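Local coordinates for protein phosphoserine phosphatase RsbX (Bacillus subtilis, PDB 3W42) that dephosphorylates phosphoserine in the stressosome protein RsbS and so acts as a negative regulator of the general stress factor sigma-B, at residues 51-62 / 77-88; 158-166 / 177-185. One frame throughout, in Å; residues are numbered along the deposited sequence. Where two conformers were deposited one is given.

Interaction 1. Residues 51-62 / 77-88; sequences LANESSAAIKDL and RCNQAMKNKRGA
Ser55 of helix 49-65 meets Gly87 of the connection that leaves helix 71-81 for strand 88-96. The two helices form an antiparallel hairpin, the helical layer on one side of the alpha-beta-beta-alpha sandwich of PPM-type phosphatases. The axes of segments 51-62 and 77-81 come within 9.5 Å and run at 149°.

The polar contacts gather at the start of segment 51-62. Gly87 N donates to Ser55 OG over 3.1 Å, with a bent N-H...O angle of 139°. Ser55 OG stands beside its own backbone N (chi1 -72°), which turns it to the connection. Ser55 OG also donates to a water, 2.8 Å away. That water donates in turn to Leu51 O and Glu54 OE1 and accepts from Arg86 N. Four protein groups therefore hold it, and it ties the N-terminal part of the helix to the connection.

The apolar contacts follow along the helix. Met82 is bent at chi2 and chi3. Its CE lies against Ser55 O, Ile59 CG1 and, at 3.9 Å, Ala58 CB. Ile59 uses its branches separately: CG2 lies against Cys78 SG, and CD1 reaches Ala88 CB at 3.6 Å. Leu62 CD1 sits on Ala81 CB and on the backbone of Arg77 and Cys78. Outside the pair, Ile59 also touches Ala43 of strand 37-45, so this seam rests on the sheet.

Long side chains cover the outer side. In the conformers given, Leu51 CD1 lies over one face of the Arg86 guanidinium, a tentative contact. The aliphatic part of Lys85 crosses Glu54, but their charged ends stay apart, with Glu54 OE2 5.2 Å from Lys85 NZ. Instead Lys85 bends at chi4, and NZ donates in the carbonyl plane to Ala81 O at 2.8 Å.

Interaction 2. Residues 158-166 / 177-185; sequences LNVPDIRSH and SNSLKMYTT
Ser179 OG and His166 ND1 share a hydrogen bond of 2.7 Å, at 152°. Ser179 OG also meets a water that donates to His166 O, so the serine is joined to both the ring and the backbone of His166. At the other ring nitrogen, His166 NE2 makes a weak hydrogen bond of 3.4 Å with Tyr183 OH. Mainly the ND1 bond sets the rotation of the imidazole; the NE2 contact adds a weak second point. Leu180 CD2 covers one face of the His166 ring, 3.9 Å from its centroid, in a CH-pi contact.

Tyr183 lies across residues 158-161. Val160 CG2 sits over one face of the Tyr183 ring, 3.8 Å from its centroid, and the two side chains cross at about a right angle. Met182 CG covers the opposite face. The Val160 methyl is directed there by chi1 177°, which sets CG1 anti to the backbone N and CG2 beside it. Pro161 CD approaches Tyr183 CE1 to 3.7 Å, and Leu158 CD1 packs on Tyr183 CB. A second water links Asn159 N to Tyr183 O.

Deeper in, Ile163 CD1 meets Leu180 CD2 at 3.8 Å. The contact joins the start of helix 163-169 to the end of helix 173-179 and the turn after it. Leu158, Ile163 and Leu180 all rest on Ile152 of strand 150-154, while Leu158 also reaches Leu191 and Tyr193 of strand 191-198.

Interactions 1 and 2 lie on opposite sides of the chain's centre, one in each outer helical layer of the sandwich. Their centres are 28 Å apart and their nearest atoms about 14 Å apart, so they do not touch. Interaction 1 packs on the sheet that holds strand 37-45, and interaction 2 on the sheet that holds strands 150-154 and 191-198. The manganese site of Asp44, Asp156 and Asp189 draws on both halves. The side chains of Ala52 in interaction 1 and Leu158 in interaction 2 each lie about 9 Å from a bound manganese. Neither contact includes one of these three metal ligands.

Interaction 1. Residues 51-62 / 77-88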
loop_
_atom_site.group_PDB
_atom_site.type_symbol
_atom_site.label_atom_id
_atom_site.label_comp_id
_atom_site.label_asym_id
_atom_site.label_seq_id
_atom_site.Cartn_x
_atom_site.Cartn_y
_atom_site.Cartn_z
ATOM N N LEU A 51 5.389 -1.473 19.430
ATOM C CA LEU A 51 6.172 -2.568 18.892
ATOM C C LEU A 51 5.756 -2.972 17.509
ATOM O O LEU A 51 6.549 -3.404 16.661
ATOM C CB LEU A 51 6.200 -3.828 19.780
ATOM C CG LEU A 51 7.020 -3.575 21.040
ATOM C CD1 LEU A 51 7.006 -4.814 21.893
ATOM C CD2 LEU A 51 8.422 -3.096 20.735
ATOM N N ALA A 52 4.499 -2.795 17.309
ATOM C CA ALA A 52 3.961 -2.875 15.929
ATOM C C ALA A 52 4.651 -1.865 15.079
ATOM O O ALA A 52 5.042 -2.172 13.958
ATOM C CB ALA A 52 2.441 -2.628 15.970
ATOM N N ASN A 53 4.842 -0.644 15.586
ATOM C CA ASN A 53 5.527 0.403 14.847
ATOM C C ASN A 53 6.926 0.033 14.527
ATOM O O ASN A 53 7.391 0.272 13.405
ATOM C CB ASN A 53 5.484 1.700 15.671
ATOM C CG ASN A 53 5.991 2.878 14.946
ATOM O OD1 ASN A 53 7.185 3.054 14.814
ATOM N ND2 ASN A 53 5.091 3.733 14.532
ATOM N N GLU A 54 7.665 -0.594 15.416
ATOM C CA GLU A 54 9.015 -0.988 15.114
ATOM C C GLU A 54 9.072 -1.864 13.893
ATOM O O GLU A 54 9.980 -1.720 13.055
ATOM C CB GLU A 54 9.584 -1.772 16.344
ATOM C CG GLU A 54 10.883 -2.351 16.230
ATOM C CD GLU A 54 11.290 -3.418 17.280
ATOM O OE1 GLU A 54 10.579 -4.377 17.581
ATOM O OE2 GLU A 54 12.434 -3.344 17.742
ATOM N N SER A 55 8.142 -2.807 13.772
ATOM C CA SER A 55 8.100 -3.686 12.586
ATOM C C SER A 55 7.683 -2.940 11.349
ATOM O O SER A 55 8.379 -3.054 10.323
ATOM C CB SER A 55 7.200 -4.888 12.862
ATOM O OG SER A 55 7.794 -5.789 13.758
ATOM N N SER A 56 6.585 -2.215 11.332
ATOM C CA SER A 56 6.174 -1.535 10.117
ATOM C C SER A 56 7.128 -0.430 9.722
ATOM O O SER A 56 7.339 -0.192 8.529
ATOM C CB SER A 56 4.743 -1.099 10.219
ATOM O OG SER A 56 4.592 -0.138 11.254
ATOM N N ALA A 57 7.716 0.255 10.684
ATOM C CA ALA A 57 8.677 1.304 10.406
ATOM C C ALA A 57 9.932 0.733 9.788
ATOM O O ALA A 57 10.552 1.420 8.958
ATOM C CB ALA A 57 9.041 2.076 11.681
ATOM N N ALA A 58 10.344 -0.480 10.144
ATOM C CA ALA A 58 11.525 -1.086 9.541
ATOM C C ALA A 58 11.294 -1.306 8.070
ATOM O O ALA A 58 12.203 -1.094 7.253
ATOM C CB ALA A 58 11.883 -2.394 10.255
ATOM N N ILE A 59 10.085 -1.700 7.706
ATOM C CA ILE A 59 9.648 -1.853 6.348
ATOM C C ILE A 59 9.735 -0.544 5.578
ATOM O O ILE A 59 10.317 -0.450 4.487
ATOM C CB ILE A 59 8.336 -2.555 6.280
ATOM C CG1 ILE A 59 8.584 -4.021 6.874
ATOM C CG2 ILE A 59 7.791 -2.547 4.864
ATOM C CD1 ILE A 59 7.338 -4.883 6.896
ATOM N N LYS A 60 9.131 0.519 6.129
ATOM C CA LYS A 60 9.209 1.811 5.502
ATOM C C LYS A 60 10.644 2.247 5.241
ATOM O O LYS A 60 10.944 2.761 4.152
ATOM C CB LYS A 60 8.513 2.832 6.442
ATOM C CG LYS A 60 8.638 4.272 6.052
ATOM C CD LYS A 60 8.179 5.143 7.204
ATOM C CE LYS A 60 8.982 4.889 8.436
ATOM N NZ LYS A 60 8.651 5.820 9.529
ATOM N N ASP A 61 11.530 2.035 6.177
ATOM C CA ASP A 61 12.935 2.393 6.008
ATOM C C ASP A 61 13.631 1.574 4.893
ATOM O O ASP A 61 14.395 2.123 4.115
ATOM C CB ASP A 61 13.687 2.158 7.324
ATOM C CG ASP A 61 15.032 2.778 7.306
ATOM O OD1 ASP A 61 15.105 4.044 7.267
ATOM O OD2 ASP A 61 15.974 2.004 7.345
ATOM N N LEU A 62 13.375 0.281 4.857
ATOM C CA LEU A 62 14.017 -0.597 3.860
ATOM C C LEU A 62 13.472 -0.293 2.466
ATOM O O LEU A 62 14.264 -0.321 1.489
ATOM C CB LEU A 62 13.789 -2.038 4.207
ATOM C CG LEU A 62 14.632 -2.538 5.402
ATOM C CD1 LEU A 62 14.082 -3.827 5.931
ATOM C CD2 LEU A 62 16.099 -2.669 5.020
ATOM N N ARG A 77 14.287 -8.487 2.096
ATOM C CA ARG A 77 14.980 -7.729 3.103
ATOM C C ARG A 77 14.059 -7.422 4.279
ATOM O O ARG A 77 14.478 -7.431 5.445
ATOM C CB ARG A 77 15.530 -6.404 2.536
ATOM C CG ARG A 77 16.619 -6.565 1.507
ATOM C CD ARG A 77 17.144 -5.208 1.071
ATOM N NE ARG A 77 18.173 -5.268 0.059
ATOM C CZ ARG A 77 19.474 -5.377 0.288
ATOM N NH1 ARG A 77 19.961 -5.540 1.507
ATOM N NH2 ARG A 77 20.322 -5.320 -0.736
ATOM N N CYS A 78 12.840 -7.023 3.942
ATOM C CA CYS A 78 11.831 -6.761 4.971
ATOM C C CYS A 78 11.590 -7.991 5.832
ATOM O O CYS A 78 11.591 -7.896 7.068
ATOM C CB CYS A 78 10.532 -6.309 4.352
ATOM S SG CYS A 78 10.635 -4.663 3.563
ATOM N N ASN A 79 11.451 -9.164 5.196
ATOM C CA ASN A 79 11.258 -10.372 5.957
ATOM C C ASN A 79 12.416 -10.654 6.931
ATOM O O ASN A 79 12.214 -10.963 8.085
ATOM C CB ASN A 79 11.116 -11.541 4.988
ATOM C CG ASN A 79 10.616 -12.783 5.658
ATOM O OD1 ASN A 79 9.733 -12.740 6.470
ATOM N ND2 ASN A 79 11.303 -13.901 5.387
ATOM N N GLN A 80 13.640 -10.494 6.419
ATOM C CA GLN A 80 14.800 -10.716 7.327
ATOM C C GLN A 80 14.841 -9.762 8.492
ATOM O O GLN A 80 15.205 -10.156 9.607
ATOM C CB GLN A 80 16.117 -10.629 6.534
ATOM C CG GLN A 80 16.259 -11.855 5.584
ATOM C CD GLN A 80 17.577 -11.992 5.008
ATOM O OE1 GLN A 80 18.590 -11.770 5.681
ATOM N NE2 GLN A 80 17.607 -12.359 3.728
ATOM N N ALA A 81 14.366 -8.526 8.304
ATOM C CA ALA A 81 14.305 -7.550 9.389
ATOM C C ALA A 81 13.219 -7.890 10.442
ATOM O O ALA A 81 13.263 -7.349 11.517
ATOM C CB ALA A 81 14.017 -6.179 8.823
ATOM N N MET A 82 12.294 -8.781 10.111
ATOM C CA MET A 82 11.250 -9.155 11.041
ATOM C C MET A 82 11.665 -10.202 12.055
ATOM O O MET A 82 10.976 -10.421 13.048
ATOM C CB MET A 82 9.977 -9.611 10.324
ATOM C CG MET A 82 9.365 -8.564 9.431
ATOM S SD MET A 82 8.830 -7.044 10.247
ATOM C CE MET A 82 10.236 -5.957 9.900
ATOM N N LYS A 83 12.824 -10.859 11.818
ATOM C CA LYS A 83 13.317 -11.858 12.784
ATOM C C LYS A 83 13.532 -11.120 14.138
ATOM O O LYS A 83 14.066 -10.053 14.141
ATOM C CB LYS A 83 14.579 -12.487 12.279
ATOM C CG LYS A 83 14.859 -13.779 12.946
ATOM C CD LYS A 83 16.047 -14.534 12.365
ATOM C CE LYS A 83 16.606 -15.518 13.273
ATOM N NZ LYS A 83 17.892 -16.001 12.662
ATOM N N ASN A 84 13.070 -11.668 15.224
ATOM C CA ASN A 84 13.208 -10.979 16.529
ATOM C C ASN A 84 12.351 -9.758 16.683
ATOM O O ASN A 84 12.503 -9.079 17.722
ATOM C CB ASN A 84 14.655 -10.677 16.941
ATOM C CG ASN A 84 15.527 -11.894 16.831
ATOM O OD1 ASN A 84 16.607 -11.857 16.158
ATOM N ND2 ASN A 84 15.084 -13.028 17.423
ATOM N N LYS A 85 11.379 -9.553 15.803
ATOM C CA LYS A 85 10.419 -8.456 15.922
ATOM C C LYS A 85 9.020 -9.076 15.896
ATOM O O LYS A 85 8.836 -10.286 15.664
ATOM C CB LYS A 85 10.605 -7.431 14.783
ATOM C CG LYS A 85 11.852 -6.656 14.753
ATOM C CD LYS A 85 11.841 -5.487 13.779
ATOM C CE LYS A 85 13.122 -4.662 13.743
ATOM N NZ LYS A 85 14.286 -5.479 13.375
ATOM N N ARG A 86 8.017 -8.234 16.050
ATOM C CA ARG A 86 6.633 -8.730 15.979
ATOM C C ARG A 86 6.303 -9.307 14.589
ATOM O O ARG A 86 5.510 -10.214 14.513
ATOM C CB ARG A 86 5.625 -7.627 16.249
ATOM C CG ARG A 86 5.582 -7.115 17.716
ATOM C CD ARG A 86 4.644 -7.907 18.567
ATOM N NE ARG A 86 4.366 -7.369 19.889
ATOM C CZ ARG A 86 4.857 -7.855 21.041
ATOM N NH1 ARG A 86 5.767 -8.830 21.113
ATOM N NH2 ARG A 86 4.386 -7.348 22.149
ATOM N N GLY A 87 6.846 -8.717 13.536
ATOM C CA GLY A 87 6.415 -9.046 12.199
ATOM C C GLY A 87 5.473 -8.027 11.689
ATOM O O GLY A 87 4.989 -7.155 12.390
ATOM N N ALA A 88 5.099 -8.165 10.393
ATOM C CA ALA A 88 4.177 -7.225 9.765
ATOM C C ALA A 88 3.514 -7.844 8.560
ATOM O O ALA A 88 4.155 -8.701 7.880
ATOM C CB ALA A 88 4.898 -5.944 9.316
HETATM O O HOH W 1 8.375 -5.376 16.433
#

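Interaction 2. Residues 158-166 / 177-185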
loop_
_atom_site.group_PDB
_atom_site.type_symbol
_atom_site.label_atom_id
_atom_site.label_comp_id
_atom_site.label_asym_id
_atom_site.label_seq_id
_atom_site.Cartn_x
_atom_site.Cartn_y
_atom_site.Cartn_z
ATOM N N LEU A 158 -9.285 -0.196 6.944
ATOM C CA LEU A 158 -10.243 0.274 5.986
ATOM C C LEU A 158 -11.072 -0.957 5.526
ATOM O O LEU A 158 -10.564 -1.867 4.909
ATOM C CB LEU A 158 -9.562 0.872 4.768
ATOM C CG LEU A 158 -10.517 1.428 3.726
ATOM C CD1 LEU A 158 -11.314 2.570 4.168
ATOM C CD2 LEU A 158 -9.760 1.786 2.461
ATOM N N ASN A 159 -12.375 -0.908 5.873
ATOM C CA ASN A 159 -13.308 -1.996 5.622
ATOM C C ASN A 159 -14.456 -1.416 4.779
ATOM O O ASN A 159 -15.318 -0.707 5.245
ATOM C CB ASN A 159 -13.842 -2.557 6.926
ATOM C CG ASN A 159 -14.753 -3.742 6.722
ATOM O OD1 ASN A 159 -14.919 -4.258 5.585
ATOM N ND2 ASN A 159 -15.362 -4.205 7.824
ATOM N N VAL A 160 -14.436 -1.775 3.497
ATOM C CA VAL A 160 -15.345 -1.201 2.486
ATOM C C VAL A 160 -16.021 -2.287 1.715
ATOM O O VAL A 160 -15.365 -3.211 1.266
ATOM C CB VAL A 160 -14.514 -0.316 1.449
ATOM C CG1 VAL A 160 -15.457 0.210 0.355
ATOM C CG2 VAL A 160 -13.840 0.778 2.160
ATOM N N PRO A 161 -17.334 -2.250 1.522
ATOM C CA PRO A 161 -18.018 -3.368 0.810
ATOM C C PRO A 161 -17.561 -3.566 -0.633
ATOM O O PRO A 161 -17.405 -4.668 -1.032
ATOM C CB PRO A 161 -19.497 -3.014 0.899
ATOM C CG PRO A 161 -19.614 -2.145 2.073
ATOM C CD PRO A 161 -18.294 -1.336 2.136
ATOM N N ASP A 162 -17.406 -2.519 -1.379
ATOM C CA ASP A 162 -17.173 -2.538 -2.769
ATOM C C ASP A 162 -16.177 -1.492 -3.205
ATOM O O ASP A 162 -16.494 -0.464 -3.809
ATOM C CB ASP A 162 -18.480 -2.384 -3.556
ATOM C CG ASP A 162 -18.353 -2.460 -5.049
ATOM O OD1 ASP A 162 -17.302 -2.828 -5.574
ATOM O OD2 ASP A 162 -19.419 -2.316 -5.729
ATOM N N ILE A 163 -14.908 -1.711 -2.881
ATOM C CA ILE A 163 -13.875 -0.737 -3.184
ATOM C C ILE A 163 -13.762 -0.361 -4.616
ATOM O O ILE A 163 -13.467 0.765 -4.974
ATOM C CB ILE A 163 -12.533 -1.172 -2.549
ATOM C CG1 ILE A 163 -11.462 -0.102 -2.586
ATOM C CG2 ILE A 163 -11.998 -2.469 -3.242
ATOM C CD1 ILE A 163 -11.835 1.089 -1.844
ATOM N N ARG A 164 -13.993 -1.330 -5.499
ATOM C CA ARG A 164 -13.876 -1.087 -6.935
ATOM C C ARG A 164 -14.802 0.032 -7.342
ATOM O O ARG A 164 -14.466 0.824 -8.198
ATOM C CB ARG A 164 -14.238 -2.359 -7.685
ATOM C CG ARG A 164 -13.192 -3.432 -7.709
ATOM C CD ARG A 164 -13.753 -4.622 -8.464
ATOM N NE ARG A 164 -12.763 -5.673 -8.617
ATOM C CZ ARG A 164 -13.029 -6.934 -8.898
ATOM N NH1 ARG A 164 -14.290 -7.322 -9.096
ATOM N NH2 ARG A 164 -12.010 -7.795 -9.022
ATOM N N SER A 165 -15.999 0.090 -6.769
ATOM C CA SER A 165 -16.939 1.116 -7.153
ATOM C C SER A 165 -16.430 2.537 -6.839
ATOM O O SER A 165 -16.678 3.466 -7.572
ATOM C CB SER A 165 -18.310 0.846 -6.497
ATOM O OG SER A 165 -18.339 1.090 -5.097
ATOM N N HIS A 166 -15.733 2.667 -5.685
ATOM C CA HIS A 166 -15.212 3.954 -5.328
ATOM C C HIS A 166 -14.143 4.383 -6.322
ATOM O O HIS A 166 -14.036 5.557 -6.688
ATOM C CB HIS A 166 -14.648 3.909 -3.885
ATOM C CG HIS A 166 -15.709 3.700 -2.864
ATOM N ND1 HIS A 166 -16.302 4.769 -2.246
ATOM C CD2 HIS A 166 -16.265 2.583 -2.391
ATOM C CE1 HIS A 166 -17.208 4.289 -1.408
ATOM N NE2 HIS A 166 -17.222 2.962 -1.458
ATOM N N SER A 177 -10.755 9.679 -2.084
ATOM C CA SER A 177 -10.568 9.747 -0.634
ATOM C C SER A 177 -11.856 10.233 0.071
ATOM O O SER A 177 -12.336 9.661 1.047
ATOM C CB SER A 177 -9.395 10.646 -0.317
ATOM O OG SER A 177 -9.140 10.645 1.084
ATOM N N ASN A 178 -12.447 11.284 -0.492
ATOM C CA ASN A 178 -13.666 11.791 0.094
ATOM C C ASN A 178 -14.786 10.770 0.023
ATOM O O ASN A 178 -15.623 10.647 0.947
ATOM C CB ASN A 178 -14.016 13.131 -0.522
ATOM C CG ASN A 178 -13.084 14.259 -0.105
ATOM O OD1 ASN A 178 -12.968 15.270 -0.856
ATOM N ND2 ASN A 178 -12.376 14.101 0.995
ATOM N N SER A 179 -14.814 9.979 -1.063
ATOM C CA SER A 179 -15.806 8.917 -1.243
ATOM C C SER A 179 -15.748 7.866 -0.148
ATOM O O SER A 179 -16.768 7.211 0.156
ATOM C CB SER A 179 -15.552 8.274 -2.603
ATOM O OG SER A 179 -16.508 7.334 -2.973
ATOM N N LEU A 180 -14.576 7.667 0.440
ATOM C CA LEU A 180 -14.333 6.686 1.495
ATOM C C LEU A 180 -14.522 7.213 2.885
ATOM O O LEU A 180 -14.326 6.465 3.845
ATOM C CB LEU A 180 -12.861 6.170 1.349
ATOM C CG LEU A 180 -12.556 5.385 0.056
ATOM C CD1 LEU A 180 -11.054 5.180 -0.063
ATOM C CD2 LEU A 180 -13.298 4.112 -0.044
ATOM N N LYS A 181 -14.944 8.478 3.039
ATOM C CA LYS A 181 -14.925 9.089 4.366
ATOM C C LYS A 181 -15.778 8.304 5.354
ATOM O O LYS A 181 -15.377 8.236 6.547
ATOM C CB LYS A 181 -15.438 10.510 4.262
ATOM C CG LYS A 181 -15.585 11.141 5.605
ATOM C CD LYS A 181 -15.856 12.576 5.636
ATOM C CE LYS A 181 -15.818 13.072 7.123
ATOM N NZ LYS A 181 -17.031 12.652 7.973
ATOM N N MET A 182 -16.907 7.704 4.968
ATOM C CA MET A 182 -17.749 7.047 5.945
ATOM C C MET A 182 -17.056 5.915 6.643
ATOM O O MET A 182 -17.475 5.494 7.708
ATOM C CB MET A 182 -19.055 6.607 5.346
ATOM C CG MET A 182 -18.958 5.415 4.398
ATOM S SD MET A 182 -20.443 4.453 4.138
ATOM C CE MET A 182 -20.648 3.755 5.794
ATOM N N TYR A 183 -16.019 5.338 6.060
ATOM C CA TYR A 183 -15.276 4.196 6.601
ATOM C C TYR A 183 -14.166 4.609 7.519
ATOM O O TYR A 183 -13.459 3.766 8.071
ATOM C CB TYR A 183 -14.761 3.336 5.421
ATOM C CG TYR A 183 -15.779 3.026 4.428
ATOM C CD1 TYR A 183 -16.832 2.201 4.715
ATOM C CD2 TYR A 183 -15.732 3.647 3.204
ATOM C CE1 TYR A 183 -17.820 1.904 3.792
ATOM C CE2 TYR A 183 -16.710 3.414 2.227
ATOM C CZ TYR A 183 -17.758 2.594 2.541
ATOM O OH TYR A 183 -18.704 2.359 1.557
ATOM N N THR A 184 -13.966 5.904 7.721
ATOM C CA THR A 184 -12.841 6.435 8.483
ATOM C C THR A 184 -13.256 7.001 9.828
ATOM O O THR A 184 -12.400 7.352 10.616
ATOM C CB THR A 184 -12.142 7.579 7.710
ATOM O OG1 THR A 184 -12.970 8.753 7.661
ATOM C CG2 THR A 184 -11.640 7.136 6.324
ATOM N N THR A 185 -14.548 7.098 10.094
ATOM C CA THR A 185 -15.012 7.775 11.247
ATOM C C THR A 185 -14.973 6.923 12.539
ATOM O O THR A 185 -14.815 7.435 13.627
ATOM C CB THR A 185 -16.419 8.378 10.998
ATOM O OG1 THR A 185 -17.228 7.342 10.512
ATOM C CG2 THR A 185 -16.328 9.485 9.979
HETATM O O HOH W 2 -13.092 1.036 7.937
HETATM O O HOH W 3 -15.841 7.525 -5.705
#